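Local coordinates for protein transcriptional regulator (PDB 2GNP) that probably regulates transcription in Streptococcus pneumoniae through a putative sugar-binding domain of Rossmann-like fold, its effector not being established, at residues A[39-44]-A[73-78]; A[53-58]-A[151-156]; A[67-72]-A[103-108]; A[189-194]-A[216-221]. One frame throughout, in Å; residues are numbered along the deposited sequence.

Contact 1: residues A[39-44]-A[73-78]; sequences LSERIS and VDLIHS
A small helix-to-helix packing contact, L75 set against S44 and the backbone at E41, joins helix 36-54 to helix 67-75 near the surface of the putative sugar-binding domain. One methyl does nearly all the touching: CD1 of L75 lies 3.6 Å from CB of S44 and 4.0 Å from the carbonyl O of E41, so it rests on the turn of helix between these two residues. The leucine reaches across because CG stands anti to its carbonyl carbon (chi1 -55°) and the branch then runs out extended. S44 offers its CB because its hydroxyl is turned back into its own helix, where OG bonds to O of S40 at 2.7 Å. That carbonyl is gripped twice, by OG and by the backbone N of S44, the two donors arriving from opposite faces of its plane; OG stands 36° out of the plane. No hydrogen bond crosses the contact, and the carboxylate of E41 passes only loosely beside the leucine methyl. Q45 of helix 36-54 also touches L75, and the following residue, I76, touches A48, L51 and R52 of that helix as well as M109 and F113 of helix 102-113.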
loop_
_atom_site.group_PDB
_atom_site.type_symbol
_atom_site.label_atom_id
_atom_site.label_comp_id
_atom_site.label_asym_id
_atom_site.label_seq_id
_atom_site.Cartn_x
_atom_site.Cartn_y
_atom_site.Cartn_z
ATOM N N LEU A 39 3.629 6.669 -18.524
ATOM C CA LEU A 39 2.917 7.183 -17.356
ATOM C C LEU A 39 3.465 6.476 -16.124
ATOM O O LEU A 39 3.819 7.147 -15.163
ATOM C CB LEU A 39 1.407 6.973 -17.465
ATOM C CG LEU A 39 0.620 7.397 -16.213
ATOM C CD1 LEU A 39 0.755 8.880 -15.899
ATOM C CD2 LEU A 39 -0.894 7.063 -16.404
ATOM N N SER A 40 3.598 5.141 -16.171
ATOM C CA SER A 40 4.161 4.408 -15.010
ATOM C C SER A 40 5.585 4.865 -14.685
ATOM O O SER A 40 5.944 4.999 -13.515
ATOM C CB SER A 40 4.087 2.895 -15.264
ATOM O OG SER A 40 4.737 2.189 -14.210
ATOM N N GLU A 41 6.413 5.142 -15.700
ATOM C CA GLU A 41 7.737 5.704 -15.418
ATOM C C GLU A 41 7.663 7.038 -14.663
ATOM O O GLU A 41 8.445 7.293 -13.742
ATOM C CB GLU A 41 8.557 5.897 -16.713
ATOM C CG GLU A 41 10.075 6.098 -16.510
ATOM C CD GLU A 41 10.486 7.531 -16.176
ATOM O OE1 GLU A 41 9.704 8.483 -16.418
ATOM O OE2 GLU A 41 11.618 7.721 -15.673
ATOM N N ARG A 42 6.746 7.902 -15.083
ATOM C CA ARG A 42 6.688 9.257 -14.544
ATOM C C ARG A 42 6.272 9.212 -13.082
ATOM O O ARG A 42 6.865 9.897 -12.264
ATOM C CB ARG A 42 5.697 10.085 -15.331
ATOM C CG ARG A 42 5.886 11.616 -15.140
ATOM C CD ARG A 42 5.492 12.420 -16.442
ATOM N NE ARG A 42 4.122 12.153 -16.739
ATOM C CZ ARG A 42 3.611 11.814 -17.902
ATOM N NH1 ARG A 42 4.330 11.768 -19.055
ATOM N NH2 ARG A 42 2.340 11.555 -17.898
ATOM N N ILE A 43 5.285 8.365 -12.796
ATOM C CA ILE A 43 4.759 8.218 -11.442
ATOM C C ILE A 43 5.850 7.563 -10.594
ATOM O O ILE A 43 6.135 8.020 -9.491
ATOM C CB ILE A 43 3.455 7.389 -11.433
ATOM C CG1 ILE A 43 2.312 8.170 -12.101
ATOM C CG2 ILE A 43 3.074 6.972 -10.000
ATOM C CD1 ILE A 43 1.090 7.336 -12.384
ATOM N N SER A 44 6.460 6.524 -11.131
ATOM C CA SER A 44 7.499 5.789 -10.393
ATOM C C SER A 44 8.693 6.639 -10.044
ATOM O O SER A 44 9.288 6.467 -8.965
ATOM C CB SER A 44 7.961 4.542 -11.156
ATOM O OG SER A 44 6.919 3.635 -11.336
ATOM N N VAL A 73 10.907 0.842 -6.701
ATOM C CA VAL A 73 12.158 0.262 -6.216
ATOM C C VAL A 73 13.207 0.181 -7.353
ATOM O O VAL A 73 14.387 0.472 -7.165
ATOM C CB VAL A 73 11.954 -1.117 -5.545
ATOM C CG1 VAL A 73 13.334 -1.697 -5.195
ATOM C CG2 VAL A 73 11.168 -0.907 -4.229
ATOM N N ASP A 74 12.761 -0.190 -8.529
ATOM C CA ASP A 74 13.689 -0.281 -9.695
ATOM C C ASP A 74 14.406 1.068 -9.926
ATOM O O ASP A 74 15.613 1.130 -10.308
ATOM C CB ASP A 74 12.904 -0.615 -10.951
ATOM C CG ASP A 74 12.531 -2.075 -11.075
ATOM O OD1 ASP A 74 12.998 -2.923 -10.298
ATOM O OD2 ASP A 74 11.752 -2.386 -12.015
ATOM N N LEU A 75 13.674 2.171 -9.722
ATOM C CA LEU A 75 14.251 3.503 -10.025
ATOM C C LEU A 75 14.981 4.217 -8.936
ATOM O O LEU A 75 15.783 5.148 -9.197
ATOM C CB LEU A 75 13.174 4.435 -10.566
ATOM C CG LEU A 75 12.380 3.949 -11.775
ATOM C CD1 LEU A 75 11.417 5.053 -12.193
ATOM C CD2 LEU A 75 13.313 3.556 -12.964
ATOM N N ILE A 76 14.712 3.850 -7.671
ATOM C CA ILE A 76 15.229 4.652 -6.599
ATOM C C ILE A 76 16.763 4.598 -6.534
ATOM O O ILE A 76 17.360 3.512 -6.744
ATOM C CB ILE A 76 14.581 4.231 -5.234
ATOM C CG1 ILE A 76 14.843 5.286 -4.156
ATOM C CG2 ILE A 76 15.087 2.840 -4.797
ATOM C CD1 ILE A 76 13.955 5.063 -2.900
ATOM N N HIS A 77 17.376 5.748 -6.214
ATOM C CA HIS A 77 18.850 5.839 -6.103
ATOM C C HIS A 77 19.314 5.445 -4.731
ATOM O O HIS A 77 18.698 5.830 -3.707
ATOM C CB HIS A 77 19.382 7.258 -6.435
ATOM C CG HIS A 77 20.846 7.263 -6.731
ATOM N ND1 HIS A 77 21.811 7.442 -5.755
ATOM C CD2 HIS A 77 21.515 7.030 -7.887
ATOM C CE1 HIS A 77 23.010 7.319 -6.302
ATOM N NE2 HIS A 77 22.858 7.090 -7.594
ATOM N N SER A 78 20.428 4.713 -4.673
ATOM C CA SER A 78 21.047 4.367 -3.376
ATOM C C SER A 78 21.387 5.602 -2.525
ATOM O O SER A 78 21.536 6.725 -3.043
ATOM C CB SER A 78 22.324 3.544 -3.608
ATOM O OG SER A 78 23.304 4.383 -4.216
#

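Contact 2: residues A[53-58]-A[151-156]; sequences NLIDDN and LDIAVV
Where helix 36-54 runs out beside the start of strand 153-160, a helix of the Rossmann-like domain packs on its central sheet through L54, I55 and I153. The δ-methyl of I153 is the touching group: CD1 sits 3.8 Å from the carbonyl O of L54 and 3.9 Å from CB of the same residue, and CG1 of I55 comes alongside at 4.4 Å. I153 sends CG1 toward the helix end, anti to its own carbonyl carbon (chi1 -66°), and an extended chi2 carries CD1 up against the last turn. L54 meets it with the root of its side chain and its backbone, not with its branched tip. I55 is the first residue to leave helical geometry, and from here the chain heads for strand 60-63, which pairs in parallel with 153-160; the contact lies at the turn from helix 36-54 into strand 60-63, a helix-to-strand connection of the α/β fold. I61 of that strand touches both I55 and I153, extending the apolar patch, while M109 and F113 of helix 102-113 pack on I55. A polar link lies at the outer end. One water is within hydrogen-bonding distance of O of N58 at 2.8 Å and of OD2 of D152 at 2.6 Å, spanning two acceptors that stand 4.2 Å apart. The same OD2 accepts from the backbone N of K60, which fixes the carboxylate beside the incoming strand, and the side-chain amide oxygen of N58 is taken by N83.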
loop_
_atom_site.group_PDB
_atom_site.type_symbol
_atom_site.label_atom_id
_atom_site.label_comp_id
_atom_site.label_asym_id
_atom_site.label_seq_id
_atom_site.Cartn_x
_atom_site.Cartn_y
_atom_site.Cartn_z
ATOM N N ASN A 53 14.125 10.688 -0.251
ATOM C CA ASN A 53 14.202 11.835 0.659
ATOM C C ASN A 53 13.681 11.611 2.081
ATOM O O ASN A 53 14.090 12.293 3.044
ATOM C CB ASN A 53 13.500 13.022 -0.000
ATOM C CG ASN A 53 14.402 13.721 -1.004
ATOM O OD1 ASN A 53 15.639 13.611 -0.911
ATOM N ND2 ASN A 53 13.806 14.446 -1.963
ATOM N N LEU A 54 12.743 10.672 2.197
ATOM C CA LEU A 54 12.152 10.290 3.469
ATOM C C LEU A 54 13.089 9.416 4.269
ATOM O O LEU A 54 13.087 9.448 5.500
ATOM C CB LEU A 54 10.814 9.564 3.262
ATOM C CG LEU A 54 9.636 10.343 2.643
ATOM C CD1 LEU A 54 8.399 9.429 2.541
ATOM C CD2 LEU A 54 9.327 11.662 3.409
ATOM N N ILE A 55 13.915 8.625 3.573
ATOM C CA ILE A 55 14.770 7.672 4.247
ATOM C C ILE A 55 15.976 8.338 4.911
ATOM O O ILE A 55 16.778 9.011 4.257
ATOM C CB ILE A 55 15.183 6.480 3.339
ATOM C CG1 ILE A 55 13.914 5.740 2.864
ATOM C CG2 ILE A 55 16.097 5.512 4.104
ATOM C CD1 ILE A 55 14.135 4.660 1.704
ATOM N N ASP A 56 16.071 8.140 6.210
ATOM C CA ASP A 56 17.181 8.648 6.998
ATOM C C ASP A 56 17.754 7.563 7.876
ATOM O O ASP A 56 17.198 6.491 8.017
ATOM C CB ASP A 56 16.654 9.784 7.894
ATOM C CG ASP A 56 16.326 11.066 7.118
ATOM O OD1 ASP A 56 17.080 11.468 6.187
ATOM O OD2 ASP A 56 15.322 11.726 7.496
ATOM N N ASP A 57 18.913 7.831 8.468
ATOM C CA ASP A 57 19.441 6.954 9.499
ATOM C C ASP A 57 18.433 6.504 10.544
ATOM O O ASP A 57 17.519 7.294 10.936
ATOM C CB ASP A 57 20.567 7.609 10.305
ATOM C CG ASP A 57 21.723 8.065 9.440
ATOM O OD1 ASP A 57 21.914 7.581 8.287
ATOM O OD2 ASP A 57 22.436 8.957 9.963
ATOM N N ASN A 58 18.602 5.253 10.945
ATOM C CA ASN A 58 17.935 4.639 12.097
ATOM C C ASN A 58 16.448 4.263 11.831
ATOM O O ASN A 58 15.795 3.690 12.705
ATOM C CB ASN A 58 18.032 5.547 13.336
ATOM C CG ASN A 58 19.451 5.835 13.730
ATOM O OD1 ASN A 58 20.308 4.932 13.758
ATOM N ND2 ASN A 58 19.718 7.099 14.059
ATOM N N LEU A 151 6.856 1.454 13.383
ATOM C CA LEU A 151 7.509 1.798 12.117
ATOM C C LEU A 151 7.541 3.304 11.914
ATOM O O LEU A 151 6.663 4.052 12.360
ATOM C CB LEU A 151 6.754 1.202 10.963
ATOM C CG LEU A 151 6.869 -0.333 10.928
ATOM C CD1 LEU A 151 5.976 -0.771 9.729
ATOM C CD2 LEU A 151 8.295 -0.892 10.830
ATOM N N ASP A 152 8.600 3.740 11.234
ATOM C CA ASP A 152 8.724 5.140 10.843
ATOM C C ASP A 152 8.029 5.448 9.508
ATOM O O ASP A 152 7.436 6.506 9.348
ATOM C CB ASP A 152 10.196 5.532 10.712
ATOM C CG ASP A 152 10.901 5.476 12.048
ATOM O OD1 ASP A 152 10.575 6.320 12.911
ATOM O OD2 ASP A 152 11.684 4.558 12.281
ATOM N N ILE A 153 8.179 4.526 8.555
ATOM C CA ILE A 153 7.635 4.732 7.201
ATOM C C ILE A 153 6.969 3.432 6.803
ATOM O O ILE A 153 7.423 2.379 7.205
ATOM C CB ILE A 153 8.740 5.011 6.209
ATOM C CG1 ILE A 153 9.402 6.355 6.558
ATOM C CG2 ILE A 153 8.185 4.955 4.760
ATOM C CD1 ILE A 153 10.695 6.549 5.701
ATOM N N ALA A 154 5.838 3.545 6.133
ATOM C CA ALA A 154 5.252 2.366 5.425
ATOM C C ALA A 154 5.187 2.771 3.963
ATOM O O ALA A 154 4.870 3.917 3.674
ATOM C CB ALA A 154 3.879 2.097 5.917
ATOM N N VAL A 155 5.416 1.814 3.073
ATOM C CA VAL A 155 5.303 2.008 1.606
ATOM C C VAL A 155 4.355 0.950 1.118
ATOM O O VAL A 155 4.675 -0.209 1.244
ATOM C CB VAL A 155 6.669 1.910 0.893
ATOM C CG1 VAL A 155 6.575 2.441 -0.591
ATOM C CG2 VAL A 155 7.723 2.783 1.697
ATOM N N VAL A 156 3.245 1.375 0.493
ATOM C CA VAL A 156 2.168 0.418 0.166
ATOM C C VAL A 156 1.536 0.744 -1.218
ATOM O O VAL A 156 1.535 1.899 -1.689
ATOM C CB VAL A 156 1.042 0.438 1.235
ATOM C CG1 VAL A 156 1.597 0.127 2.623
ATOM C CG2 VAL A 156 0.235 1.771 1.203
HETATM O O HOH W 1 13.493 4.478 14.149
#

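Contact 3: residues A[67-72]-A[103-108]; sequences KSLSNL and NTLIYE
L105 points its CB from helix 102-113 at helix 67-75 and sets its fork over L69 and S70. Its two methyls divide the work: CD1 lies 3.7 Å from CB of L69, while CD2 presses on S70, 3.6 Å from CA and 3.9 Å from CB. CG of L105 stands anti to the carbonyl carbon (chi1 -62°) and chi2 is extended, which carries the fork across to the facing helix. L69 receives it at the root of its side chain, its own branch continuing to F63 of strand 60-63, a residue that L105 touches as well. S70 is met on its carbon atoms; its OG, anti to the backbone N, makes a weak hydrogen bond with O of K99, and Y100 packs on the same serine. The helices come close here, 6.5 Å between CA of S70 and CA of L105, a spacing consistent with the small serine side chain. Every residue that touches is buried and no hydrogen bond crosses, so the contact probably rests on van der Waals packing and the burial of apolar surface. The shape of the leucine fork against the helix probably sets how closely the two segments meet.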
loop_
_atom_site.group_PDB
_atom_site.type_symbol
_atom_site.label_atom_id
_atom_site.label_comp_id
_atom_site.label_asym_id
_atom_site.label_seq_id
_atom_site.Cartn_x
_atom_site.Cartn_y
_atom_site.Cartn_z
ATOM N N LYS A 67 3.085 -4.303 -8.071
ATOM C CA LYS A 67 3.718 -3.634 -9.229
ATOM C C LYS A 67 4.154 -2.210 -8.997
ATOM O O LYS A 67 5.264 -1.858 -9.362
ATOM C CB LYS A 67 2.835 -3.687 -10.501
ATOM C CG LYS A 67 3.458 -3.007 -11.753
ATOM C CD LYS A 67 2.420 -3.027 -12.932
ATOM C CE LYS A 67 2.953 -2.444 -14.238
ATOM N NZ LYS A 67 3.148 -0.965 -14.219
ATOM N N SER A 68 3.276 -1.363 -8.434
ATOM C CA SER A 68 3.643 0.028 -8.165
ATOM C C SER A 68 4.918 0.117 -7.317
ATOM O O SER A 68 5.810 0.924 -7.590
ATOM C CB SER A 68 2.504 0.768 -7.421
ATOM O OG SER A 68 1.410 1.053 -8.308
ATOM N N LEU A 69 5.032 -0.795 -6.355
ATOM C CA LEU A 69 6.191 -0.728 -5.467
ATOM C C LEU A 69 7.428 -1.213 -6.210
ATOM O O LEU A 69 8.514 -0.617 -6.098
ATOM C CB LEU A 69 5.934 -1.536 -4.194
ATOM C CG LEU A 69 4.858 -0.924 -3.311
ATOM C CD1 LEU A 69 4.950 -1.516 -1.902
ATOM C CD2 LEU A 69 4.784 0.600 -3.397
ATOM N N SER A 70 7.272 -2.308 -6.949
ATOM C CA SER A 70 8.416 -2.846 -7.705
ATOM C C SER A 70 8.943 -1.774 -8.657
ATOM O O SER A 70 10.146 -1.550 -8.787
ATOM C CB SER A 70 8.020 -4.109 -8.443
ATOM O OG SER A 70 9.129 -4.580 -9.222
ATOM N N ASN A 71 8.019 -1.080 -9.306
ATOM C CA ASN A 71 8.401 -0.034 -10.274
ATOM C C ASN A 71 9.165 1.122 -9.618
ATOM O O ASN A 71 10.065 1.715 -10.205
ATOM C CB ASN A 71 7.148 0.455 -11.012
ATOM C CG ASN A 71 6.527 -0.602 -11.959
ATOM O OD1 ASN A 71 7.152 -1.639 -12.336
ATOM N ND2 ASN A 71 5.306 -0.322 -12.383
ATOM N N LEU A 72 8.814 1.478 -8.368
ATOM C CA LEU A 72 9.541 2.559 -7.759
ATOM C C LEU A 72 10.886 2.053 -7.273
ATOM O O LEU A 72 11.877 2.760 -7.428
ATOM C CB LEU A 72 8.700 3.249 -6.672
ATOM C CG LEU A 72 8.794 2.964 -5.199
ATOM C CD1 LEU A 72 10.191 3.302 -4.582
ATOM C CD2 LEU A 72 7.621 3.710 -4.447
ATOM N N ASN A 103 9.100 -9.949 -0.063
ATOM C CA ASN A 103 10.478 -10.297 0.343
ATOM C C ASN A 103 11.481 -9.875 -0.729
ATOM O O ASN A 103 12.606 -9.473 -0.397
ATOM C CB ASN A 103 10.604 -11.787 0.597
ATOM C CG ASN A 103 9.854 -12.212 1.843
ATOM O OD1 ASN A 103 9.537 -11.404 2.736
ATOM N ND2 ASN A 103 9.578 -13.522 1.920
ATOM N N THR A 104 11.092 -9.980 -1.998
ATOM C CA THR A 104 11.901 -9.430 -3.086
ATOM C C THR A 104 12.147 -7.920 -2.950
ATOM O O THR A 104 13.268 -7.426 -3.131
ATOM C CB THR A 104 11.355 -9.731 -4.490
ATOM O OG1 THR A 104 11.289 -11.140 -4.661
ATOM C CG2 THR A 104 12.311 -9.135 -5.572
ATOM N N LEU A 105 11.072 -7.195 -2.675
ATOM C CA LEU A 105 11.186 -5.742 -2.540
ATOM C C LEU A 105 12.052 -5.401 -1.367
ATOM O O LEU A 105 12.861 -4.496 -1.437
ATOM C CB LEU A 105 9.789 -5.122 -2.370
ATOM C CG LEU A 105 8.834 -5.328 -3.546
ATOM C CD1 LEU A 105 7.437 -4.793 -3.215
ATOM C CD2 LEU A 105 9.433 -4.740 -4.858
ATOM N N ILE A 106 11.799 -6.028 -0.211
ATOM C CA ILE A 106 12.690 -5.756 0.941
ATOM C C ILE A 106 14.184 -6.029 0.591
ATOM O O ILE A 106 15.052 -5.201 0.868
ATOM C CB ILE A 106 12.243 -6.663 2.090
ATOM C CG1 ILE A 106 10.909 -6.139 2.646
ATOM C CG2 ILE A 106 13.276 -6.786 3.201
ATOM C CD1 ILE A 106 10.221 -7.147 3.608
ATOM N N TYR A 107 14.471 -7.166 -0.022
ATOM C CA TYR A 107 15.865 -7.452 -0.438
ATOM C C TYR A 107 16.457 -6.350 -1.341
ATOM O O TYR A 107 17.602 -5.843 -1.092
ATOM C CB TYR A 107 15.947 -8.817 -1.149
ATOM C CG TYR A 107 17.385 -9.069 -1.547
ATOM C CD1 TYR A 107 18.375 -9.167 -0.571
ATOM C CD2 TYR A 107 17.753 -9.158 -2.892
ATOM C CE1 TYR A 107 19.702 -9.391 -0.906
ATOM C CE2 TYR A 107 19.088 -9.384 -3.255
ATOM C CZ TYR A 107 20.050 -9.477 -2.255
ATOM O OH TYR A 107 21.382 -9.683 -2.586
ATOM N N GLU A 108 15.666 -5.950 -2.345
ATOM C CA GLU A 108 16.152 -4.929 -3.304
ATOM C C GLU A 108 16.424 -3.608 -2.591
ATOM O O GLU A 108 17.420 -2.904 -2.890
ATOM C CB GLU A 108 15.237 -4.778 -4.504
ATOM C CG GLU A 108 15.198 -6.058 -5.342
ATOM C CD GLU A 108 16.525 -6.458 -6.007
ATOM O OE1 GLU A 108 17.530 -5.692 -6.023
ATOM O OE2 GLU A 108 16.551 -7.576 -6.568
#

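Contact 4: residues A[189-194]-A[216-221]; sequences EICCRF and EDLKNI
Apolar packing makes up the whole of the direct contact: L218, on helix 215-218, puts one methyl against both I190 and C191 at the hairpin of strands 188-190 and 193-195. CD2 of L218 lies 4.1 Å from CD1 of I190 and 4.1 Å from SG of C191, touching the two neighbours at once. CG of L218 (chi1 176°) and CG1 of I190 both stand anti to the backbone N, and the two side chains cross obliquely. C191 points its CB at the helix segment and holds SG anti to the carbonyl carbon, beside the backbone N. V156 of strand 153-160 backs I190 and C191 from the neighbouring strand, and A154 backs L218. Strand 188-190 runs antiparallel to 153-160, and I190 to R193 form the tight type I' turn of a two-residue β-hairpin, closed by paired backbone bonds: N of I190 to O of R193 at 3.0 Å, and N of R193 to O of I190 at 2.9 Å. Hydrogen bonds and charges belong to each side separately. OE1 of E189 accepts N of C192 at 2.9 Å on its anti side, 21° out of the carboxylate plane, tying the turn back to its own strand. The guanidinium of R193 forms a salt bridge with E201 and hydrogen bonds to the carbonyls of Q207, A212 and I213, in the chain between the hairpin and helix 215-218. Around L218, ND2 of N220 bonds almost straight (179°) to O of E216 at 2.8 Å; D217, just before the leucine, forms a salt bridge with K149.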
loop_
_atom_site.group_PDB
_atom_site.type_symbol
_atom_site.label_atom_id
_atom_site.label_comp_id
_atom_site.label_asym_id
_atom_site.label_seq_id
_atom_site.Cartn_x
_atom_site.Cartn_y
_atom_site.Cartn_z
ATOM N N GLU A 189 -8.349 -3.206 -1.185
ATOM C CA GLU A 189 -7.468 -3.683 -0.083
ATOM C C GLU A 189 -6.195 -2.892 0.031
ATOM O O GLU A 189 -5.736 -2.282 -0.940
ATOM C CB GLU A 189 -7.171 -5.171 -0.065
ATOM C CG GLU A 189 -6.170 -5.792 -1.049
ATOM C CD GLU A 189 -4.681 -5.325 -1.125
ATOM O OE1 GLU A 189 -3.850 -5.119 -0.165
ATOM O OE2 GLU A 189 -4.268 -5.143 -2.315
ATOM N N ILE A 190 -5.690 -2.875 1.262
ATOM C CA ILE A 190 -4.397 -2.262 1.563
ATOM C C ILE A 190 -3.761 -3.152 2.605
ATOM O O ILE A 190 -4.415 -3.587 3.551
ATOM C CB ILE A 190 -4.612 -0.777 2.015
ATOM C CG1 ILE A 190 -3.288 0.013 2.047
ATOM C CG2 ILE A 190 -5.404 -0.663 3.408
ATOM C CD1 ILE A 190 -3.517 1.571 2.256
ATOM N N CYS A 191 -2.466 -3.466 2.442
ATOM C CA CYS A 191 -1.789 -4.401 3.346
ATOM C C CYS A 191 -2.578 -5.722 3.508
ATOM O O CYS A 191 -2.568 -6.306 4.571
ATOM C CB CYS A 191 -1.526 -3.795 4.710
ATOM S SG CYS A 191 -0.311 -2.445 4.587
ATOM N N CYS A 192 -3.242 -6.123 2.442
ATOM C CA CYS A 192 -3.998 -7.359 2.371
ATOM C C CYS A 192 -5.235 -7.392 3.274
ATOM O O CYS A 192 -5.749 -8.477 3.579
ATOM C CB CYS A 192 -3.029 -8.549 2.640
ATOM S SG CYS A 192 -1.700 -8.618 1.385
ATOM N N ARG A 193 -5.715 -6.220 3.663
ATOM C CA ARG A 193 -6.976 -6.055 4.423
ATOM C C ARG A 193 -7.990 -5.382 3.556
ATOM O O ARG A 193 -7.671 -4.422 2.848
ATOM C CB ARG A 193 -6.775 -5.372 5.750
ATOM C CG ARG A 193 -5.877 -6.282 6.644
ATOM C CD ARG A 193 -5.574 -5.522 7.927
ATOM N NE ARG A 193 -4.744 -6.301 8.854
ATOM C CZ ARG A 193 -5.181 -7.351 9.540
ATOM N NH1 ARG A 193 -6.470 -7.750 9.396
ATOM N NH2 ARG A 193 -4.355 -8.033 10.362
ATOM N N PHE A 194 -9.204 -5.927 3.603
ATOM C CA PHE A 194 -10.275 -5.579 2.669
ATOM C C PHE A 194 -11.204 -4.613 3.334
ATOM O O PHE A 194 -11.623 -4.850 4.472
ATOM C CB PHE A 194 -10.988 -6.873 2.208
ATOM C CG PHE A 194 -10.070 -7.738 1.352
ATOM C CD1 PHE A 194 -10.012 -7.513 -0.014
ATOM C CD2 PHE A 194 -9.211 -8.681 1.925
ATOM C CE1 PHE A 194 -9.148 -8.237 -0.804
ATOM C CE2 PHE A 194 -8.297 -9.402 1.102
ATOM C CZ PHE A 194 -8.300 -9.179 -0.249
ATOM N N GLU A 216 -5.359 -0.181 12.163
ATOM C CA GLU A 216 -5.059 0.661 13.314
ATOM C C GLU A 216 -3.585 1.024 13.427
ATOM O O GLU A 216 -3.224 2.208 13.566
ATOM C CB GLU A 216 -5.554 -0.054 14.574
ATOM C CG GLU A 216 -5.275 0.640 15.885
ATOM C CD GLU A 216 -6.055 1.936 16.082
ATOM O OE1 GLU A 216 -7.142 2.168 15.438
ATOM O OE2 GLU A 216 -5.547 2.757 16.880
ATOM N N ASP A 217 -2.715 0.029 13.286
ATOM C CA ASP A 217 -1.292 0.312 13.327
ATOM C C ASP A 217 -0.847 1.041 12.048
ATOM O O ASP A 217 -0.077 2.035 12.127
ATOM C CB ASP A 217 -0.493 -0.950 13.568
ATOM C CG ASP A 217 -0.608 -1.439 15.029
ATOM O OD1 ASP A 217 -0.761 -0.561 15.927
ATOM O OD2 ASP A 217 -0.461 -2.668 15.248
ATOM N N LEU A 218 -1.323 0.579 10.891
ATOM C CA LEU A 218 -0.936 1.283 9.641
ATOM C C LEU A 218 -1.225 2.769 9.698
ATOM O O LEU A 218 -0.363 3.582 9.362
ATOM C CB LEU A 218 -1.652 0.651 8.448
ATOM C CG LEU A 218 -1.373 1.387 7.147
ATOM C CD1 LEU A 218 0.073 1.191 6.700
ATOM C CD2 LEU A 218 -2.347 0.748 6.077
ATOM N N LYS A 219 -2.409 3.117 10.166
ATOM C CA LYS A 219 -2.877 4.488 10.075
ATOM C C LYS A 219 -2.264 5.424 11.115
ATOM O O LYS A 219 -2.531 6.615 11.114
ATOM C CB LYS A 219 -4.404 4.569 10.060
ATOM C CG LYS A 219 -5.062 4.431 11.396
ATOM C CD LYS A 219 -6.536 4.130 11.250
ATOM C CE LYS A 219 -7.326 4.423 12.523
ATOM N NZ LYS A 219 -8.788 4.028 12.493
ATOM N N ASN A 220 -1.440 4.856 11.994
ATOM C CA ASN A 220 -0.706 5.633 12.987
ATOM C C ASN A 220 0.799 5.712 12.731
ATOM O O ASN A 220 1.526 6.332 13.518
ATOM C CB ASN A 220 -1.024 5.061 14.369
ATOM C CG ASN A 220 -2.371 5.565 14.888
ATOM O OD1 ASN A 220 -2.415 6.701 15.384
ATOM N ND2 ASN A 220 -3.467 4.771 14.759
ATOM N N ILE A 221 1.254 5.086 11.630
ATOM C CA ILE A 221 2.660 5.258 11.197
ATOM C C ILE A 221 2.884 6.718 10.834
ATOM O O ILE A 221 2.075 7.313 10.114
ATOM C CB ILE A 221 2.996 4.320 9.992
ATOM C CG1 ILE A 221 2.955 2.880 10.500
ATOM C CG2 ILE A 221 4.374 4.715 9.374
ATOM C CD1 ILE A 221 3.060 1.770 9.416
#

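How the contacts relate
All four contacts lie within the one putative sugar-binding domain. Contacts 1 and 3 share helix 67-75, with centres about 11 Å apart, and meet directly where OG of S44 comes 3.2 Å from CB of N71. Contacts 1 and 2 use separate parts of helix 36-54, the second at its last residues, about 17 Å apart between centres. Strand 153-160 then connects the rest: O of V155 is 3.4 Å from CD1 of L69 in contact 3, and CB of A154 is 3.6 Å from CD1 of I221 in contact 4. Contact 3 is nested within the chain loop closed by contact 2, whereas contact 4 follows later and stays about 15 Å from contact 1 at the nearest atoms.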